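Side-chain contact in putative uncharacterized protein (Chaetomium thermophilum, PDB 5T8V), which probably acts, as the Scc2 subunit of the cohesin loader, in placing cohesin on chromatin, this chain being its C-terminal helical-repeat part: residues S487-S492 against Y597-L602. Numbering follows the deposited sequence.
Sequences SDLAAS and YSIILL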
loop_
_atom_site.group_PDB
_atom_site.type_symbol
_atom_site.label_atom_id
_atom_site.label_comp_id
_atom_site.label_asym_id
_atom_site.label_seq_id
_atom_site.Cartn_x
_atom_site.Cartn_y
_atom_site.Cartn_z
ATOM N N SER A 487 -5.702 11.776 -34.475
ATOM C CA SER A 487 -5.523 10.409 -33.999
ATOM C C SER A 487 -4.052 10.015 -34.023
ATOM O O SER A 487 -3.525 9.481 -33.039
ATOM C CB SER A 487 -6.356 9.446 -34.844
ATOM O OG SER A 487 -6.190 8.105 -34.414
ATOM N N ASP A 488 -3.370 10.274 -35.141
ATOM C CA ASP A 488 -1.939 9.996 -35.202
ATOM C C ASP A 488 -1.183 10.824 -34.172
ATOM O O ASP A 488 -0.294 10.312 -33.476
ATOM C CB ASP A 488 -1.412 10.274 -36.610
ATOM C CG ASP A 488 0.076 10.009 -36.741
ATOM O OD1 ASP A 488 0.476 8.825 -36.707
ATOM O OD2 ASP A 488 0.846 10.983 -36.886
ATOM N N LEU A 489 -1.539 12.104 -34.043
ATOM C CA LEU A 489 -0.848 12.973 -33.099
ATOM C C LEU A 489 -1.054 12.503 -31.665
ATOM O O LEU A 489 -0.134 12.572 -30.844
ATOM C CB LEU A 489 -1.335 14.410 -33.272
ATOM C CG LEU A 489 -0.618 15.475 -32.446
ATOM C CD1 LEU A 489 0.850 15.562 -32.831
ATOM C CD2 LEU A 489 -1.309 16.816 -32.631
ATOM N N ALA A 490 -2.259 12.026 -31.342
ATOM C CA ALA A 490 -2.514 11.493 -30.009
ATOM C C ALA A 490 -1.720 10.218 -29.775
ATOM O O ALA A 490 -1.148 10.024 -28.695
ATOM C CB ALA A 490 -4.006 11.228 -29.823
ATOM N N ALA A 491 -1.680 9.333 -30.773
ATOM C CA ALA A 491 -0.832 8.152 -30.677
ATOM C C ALA A 491 0.598 8.537 -30.331
ATOM O O ALA A 491 1.228 7.911 -29.471
ATOM C CB ALA A 491 -0.872 7.369 -31.989
ATOM N N SER A 492 1.124 9.577 -30.984
ATOM C CA SER A 492 2.490 10.005 -30.701
ATOM C C SER A 492 2.604 10.633 -29.317
ATOM O O SER A 492 3.620 10.463 -28.636
ATOM C CB SER A 492 2.961 10.992 -31.767
ATOM O OG SER A 492 3.037 10.374 -33.039
ATOM N N TYR A 597 -7.424 19.834 -27.538
ATOM C CA TYR A 597 -6.927 20.464 -26.323
ATOM C C TYR A 597 -6.313 19.440 -25.378
ATOM O O TYR A 597 -5.328 19.742 -24.695
ATOM C CB TYR A 597 -8.054 21.232 -25.630
ATOM C CG TYR A 597 -7.577 22.025 -24.439
ATOM C CD1 TYR A 597 -6.730 23.114 -24.602
ATOM C CD2 TYR A 597 -7.961 21.681 -23.154
ATOM C CE1 TYR A 597 -6.283 23.837 -23.519
ATOM C CE2 TYR A 597 -7.519 22.400 -22.064
ATOM C CZ TYR A 597 -6.677 23.476 -22.253
ATOM O OH TYR A 597 -6.235 24.198 -21.168
ATOM N N SER A 598 -6.865 18.226 -25.330
ATOM C CA SER A 598 -6.284 17.194 -24.478
ATOM C C SER A 598 -4.888 16.811 -24.956
ATOM O O SER A 598 -3.973 16.628 -24.143
ATOM C CB SER A 598 -7.198 15.971 -24.445
ATOM O OG SER A 598 -8.506 16.322 -24.026
ATOM N N ILE A 599 -4.705 16.685 -26.271
ATOM C CA ILE A 599 -3.372 16.438 -26.814
ATOM C C ILE A 599 -2.424 17.554 -26.399
ATOM O O ILE A 599 -1.285 17.302 -25.989
ATOM C CB ILE A 599 -3.443 16.288 -28.346
ATOM C CG1 ILE A 599 -4.152 14.984 -28.714
ATOM C CG2 ILE A 599 -2.052 16.298 -28.962
ATOM C CD1 ILE A 599 -4.736 14.982 -30.112
ATOM N N ILE A 600 -2.875 18.806 -26.497
ATOM C CA ILE A 600 -2.051 19.919 -26.035
ATOM C C ILE A 600 -1.683 19.735 -24.567
ATOM O O ILE A 600 -0.540 19.984 -24.161
ATOM C CB ILE A 600 -2.777 21.254 -26.282
ATOM C CG1 ILE A 600 -2.891 21.507 -27.788
ATOM C CG2 ILE A 600 -2.036 22.408 -25.604
ATOM C CD1 ILE A 600 -3.785 22.659 -28.156
ATOM N N LEU A 601 -2.639 19.289 -23.750
ATOM C CA LEU A 601 -2.381 19.137 -22.323
ATOM C C LEU A 601 -1.350 18.048 -22.057
ATOM O O LEU A 601 -0.513 18.190 -21.160
ATOM C CB LEU A 601 -3.684 18.834 -21.583
ATOM C CG LEU A 601 -4.652 20.006 -21.402
ATOM C CD1 LEU A 601 -5.952 19.513 -20.806
ATOM C CD2 LEU A 601 -4.050 21.100 -20.522
ATOM N N LEU A 602 -1.396 16.949 -22.814
ATOM C CA LEU A 602 -0.430 15.878 -22.596
ATOM C C LEU A 602 1.004 16.366 -22.723
ATOM O O LEU A 602 1.907 15.754 -22.145
ATOM C CB LEU A 602 -0.668 14.730 -23.575
ATOM C CG LEU A 602 -1.936 13.901 -23.363
ATOM C CD1 LEU A 602 -2.057 12.852 -24.450
ATOM C CD2 LEU A 602 -1.949 13.246 -21.989
#
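Ile599 reaches from helix 590-602 to two neighbouring residues of helix 481-494, Leu489 and Ala490, and divides its branches between them. Its CG2, anti to the backbone N, meets one prong of Leu489, with CD2 of Leu489 3.8 Å from CG2 of Ile599 and CG of Leu489 just behind. The other branch, with CG1 beside its own backbone N (chi1 -70°) and the chain then extended, serves Ala490: CD1 of Ile599 lies 3.8 Å from CB of Ala490, and CG1 of Ile599 comes within 3.9 Å of the same methyl. The small side chain of Ala490 is consistent with the close approach here, the CA atoms of Ala490 and Ile599 being 5.9 Å apart. Met503 of helix 500-503 touches both Leu489 and Ile599, while Leu602 and Ser598 pack on helix 446-474, setting the pair within the stacked helices of this HEAT-repeat protein. Were Ile599 shortened to an alanine, both branches would go, which would probably leave a gap facing CD2 of Leu489 and CB of Ala490. The side chains that meet are all aliphatic and buried, which implies that what this small contact contributes comes from apolar burial, not from directional polar bonds.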